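Local coordinates for kinetochore protein Mis16 (PDB 4XYH), which recognises histone H4 and, independently, the CENP-A-specific chaperone Scm3, and probably serves as a WD-repeat histone chaperone at centromeres, at residues K34-V37 with P38-Y41. Numbering follows the deposited sequence.
Sequences KQNV and PFLY
Val37 and Tyr41 meet at the end of helix 19-40, where the chain leaves its last turn for strand 41-48. Backbone bonds close the turn: Val37 O takes two donors, Leu40 N (i+3) and Tyr41 N (i+4), each at 2.9 Å, Tyr41 N nearly along the carbonyl axis and Leu40 N well above the carbonyl plane. Phe39 N reaches Asn36 O, another i+3 bond, at 2.9 Å. Pro38 has no N-H to give, and its CD sits 3.3 Å from Gln35 O, which helps explain the kink.

Among apolar contacts, Val37 CG2 approaches Tyr41 CD1 at 3.8 Å, the side chains crossing at about a right angle. The Tyr41 ring, its CG anti to the carbonyl carbon (chi1 -60°), also brings an edge in plane to Val37 O. With an alanine in place of Val37, CG2 is gone and a gap would probably open beside Tyr41 CD1. Asn36 OD1 makes a van der Waals contact with Phe39 CE2 at 3.7 Å, crossing obliquely, amide and ring planes 35° apart.

Tyr41 OH is hydrogen-bonded to His378 ND1 and Trp33 NE1, and its ring meets Phe376 edge-to-face, tying the helix end to strand 374-378 of the neighbouring propeller sheet, as in RBBP4-type histone-binding WD40 proteins.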
ATOM      1  N   LYS A  34      19.027 -16.078   4.415  1.00 25.58           N
ATOM      2  CA  LYS A  34      19.960 -15.644   3.385  1.00 28.91           C
ATOM      3  C   LYS A  34      20.641 -16.839   2.710  1.00 29.69           C
ATOM      4  O   LYS A  34      20.956 -16.797   1.527  1.00 30.65           O
ATOM      5  CB  LYS A  34      20.999 -14.697   3.986  1.00 28.79           C
ATOM      6  CG  LYS A  34      21.528 -13.657   3.015  1.00 39.16           C
ATOM      7  CD  LYS A  34      21.717 -12.300   3.716  1.00 39.82           C
ATOM      8  CE  LYS A  34      23.137 -12.122   4.247  1.00 46.96           C
ATOM      9  NZ  LYS A  34      24.164 -12.134   3.144  1.00 50.00           N
ATOM     10  N   GLN A  35      20.861 -17.908   3.466  1.00 30.44           N
ATOM     11  CA  GLN A  35      21.438 -19.115   2.890  1.00 34.68           C
ATOM     12  C   GLN A  35      20.435 -19.853   2.007  1.00 33.60           C
ATOM     13  O   GLN A  35      20.824 -20.518   1.045  1.00 34.02           O
ATOM     14  CB  GLN A  35      21.936 -20.054   3.988  1.00 36.84           C
ATOM     15  CG  GLN A  35      23.135 -19.540   4.767  1.00 36.69           C
ATOM     16  CD  GLN A  35      23.452 -20.407   5.975  1.00 39.95           C
ATOM     17  OE1 GLN A  35      22.854 -21.472   6.171  1.00 41.99           O
ATOM     18  NE2 GLN A  35      24.396 -19.952   6.793  1.00 52.44           N
ATOM     19  N   ASN A  36      19.150 -19.745   2.339  1.00 29.09           N
ATOM     20  CA  ASN A  36      18.115 -20.475   1.618  1.00 27.33           C
ATOM     21  C   ASN A  36      17.558 -19.763   0.394  1.00 27.71           C
ATOM     22  O   ASN A  36      16.763 -20.338  -0.355  1.00 29.62           O
ATOM     23  CB  ASN A  36      16.967 -20.802   2.551  1.00 25.87           C
ATOM     24  CG  ASN A  36      17.352 -21.816   3.582  1.00 36.42           C
ATOM     25  OD1 ASN A  36      18.250 -22.626   3.357  1.00 36.47           O
ATOM     26  ND2 ASN A  36      16.687 -21.780   4.728  1.00 39.35           N
ATOM     27  N   VAL A  37      17.962 -18.518   0.197  1.00 24.97           N
ATOM     28  CA  VAL A  37      17.458 -17.716  -0.914  1.00 26.20           C
ATOM     29  C   VAL A  37      17.525 -18.416  -2.287  1.00 26.85           C
ATOM     30  O   VAL A  37      16.551 -18.356  -3.046  1.00 28.20           O
ATOM     31  CB  VAL A  37      18.203 -16.340  -0.948  1.00 26.76           C
ATOM     32  CG1 VAL A  37      18.347 -15.797  -2.355  1.00 20.23           C
ATOM     33  CG2 VAL A  37      17.464 -15.337  -0.046  1.00 24.92           C
ATOM     34  N   PRO A  38      18.632 -19.123  -2.603  1.00 28.35           N
ATOM     35  CA  PRO A  38      18.618 -19.736  -3.946  1.00 26.02           C
ATOM     36  C   PRO A  38      17.540 -20.813  -4.142  1.00 23.87           C
ATOM     37  O   PRO A  38      17.206 -21.136  -5.286  1.00 24.13           O
ATOM     38  CB  PRO A  38      20.015 -20.353  -4.067  1.00 24.40           C
ATOM     39  CG  PRO A  38      20.852 -19.643  -3.030  1.00 30.06           C
ATOM     40  CD  PRO A  38      19.915 -19.361  -1.904  1.00 24.05           C
ATOM     41  N   PHE A  39      16.997 -21.341  -3.049  1.00 21.90           N
ATOM     42  CA  PHE A  39      15.902 -22.310  -3.124  1.00 25.86           C
ATOM     43  C   PHE A  39      14.526 -21.655  -3.141  1.00 27.58           C
ATOM     44  O   PHE A  39      13.530 -22.328  -3.391  1.00 30.07           O
ATOM     45  CB  PHE A  39      15.931 -23.285  -1.942  1.00 22.13           C
ATOM     46  CG  PHE A  39      17.300 -23.771  -1.584  1.00 26.84           C
ATOM     47  CD1 PHE A  39      18.213 -24.132  -2.570  1.00 24.44           C
ATOM     48  CD2 PHE A  39      17.679 -23.858  -0.253  1.00 22.14           C
ATOM     49  CE1 PHE A  39      19.476 -24.564  -2.226  1.00 23.71           C
ATOM     50  CE2 PHE A  39      18.939 -24.302   0.091  1.00 26.13           C
ATOM     51  CZ  PHE A  39      19.834 -24.654  -0.891  1.00 26.34           C
ATOM     52  N   LEU A  40      14.447 -20.365  -2.837  1.00 25.33           N
ATOM     53  CA  LEU A  40      13.132 -19.745  -2.666  1.00 28.47           C
ATOM     54  C   LEU A  40      12.832 -18.644  -3.685  1.00 24.51           C
ATOM     55  O   LEU A  40      11.665 -18.377  -3.983  1.00 28.39           O
ATOM     56  CB  LEU A  40      12.998 -19.184  -1.250  1.00 29.41           C
ATOM     57  CG  LEU A  40      12.991 -20.194  -0.100  1.00 28.45           C
ATOM     58  CD1 LEU A  40      12.944 -19.457   1.216  1.00 35.60           C
ATOM     59  CD2 LEU A  40      11.819 -21.127  -0.202  1.00 28.89           C
ATOM     60  N   TYR A  41      13.881 -18.040  -4.240  1.00 20.40           N
ATOM     61  CA  TYR A  41      13.728 -16.839  -5.050  1.00 25.64           C
ATOM     62  C   TYR A  41      14.371 -16.957  -6.416  1.00 22.93           C
ATOM     63  O   TYR A  41      15.400 -17.607  -6.566  1.00 30.46           O
ATOM     64  CB  TYR A  41      14.324 -15.615  -4.323  1.00 21.87           C
ATOM     65  CG  TYR A  41      13.686 -15.312  -2.980  1.00 25.13           C
ATOM     66  CD1 TYR A  41      14.126 -15.939  -1.823  1.00 24.34           C
ATOM     67  CD2 TYR A  41      12.641 -14.399  -2.871  1.00 21.21           C
ATOM     68  CE1 TYR A  41      13.546 -15.673  -0.598  1.00 24.78           C
ATOM     69  CE2 TYR A  41      12.053 -14.120  -1.639  1.00 18.95           C
ATOM     70  CZ  TYR A  41      12.513 -14.761  -0.505  1.00 24.91           C
ATOM     71  OH  TYR A  41      11.945 -14.503   0.727  1.00 22.30           O
TER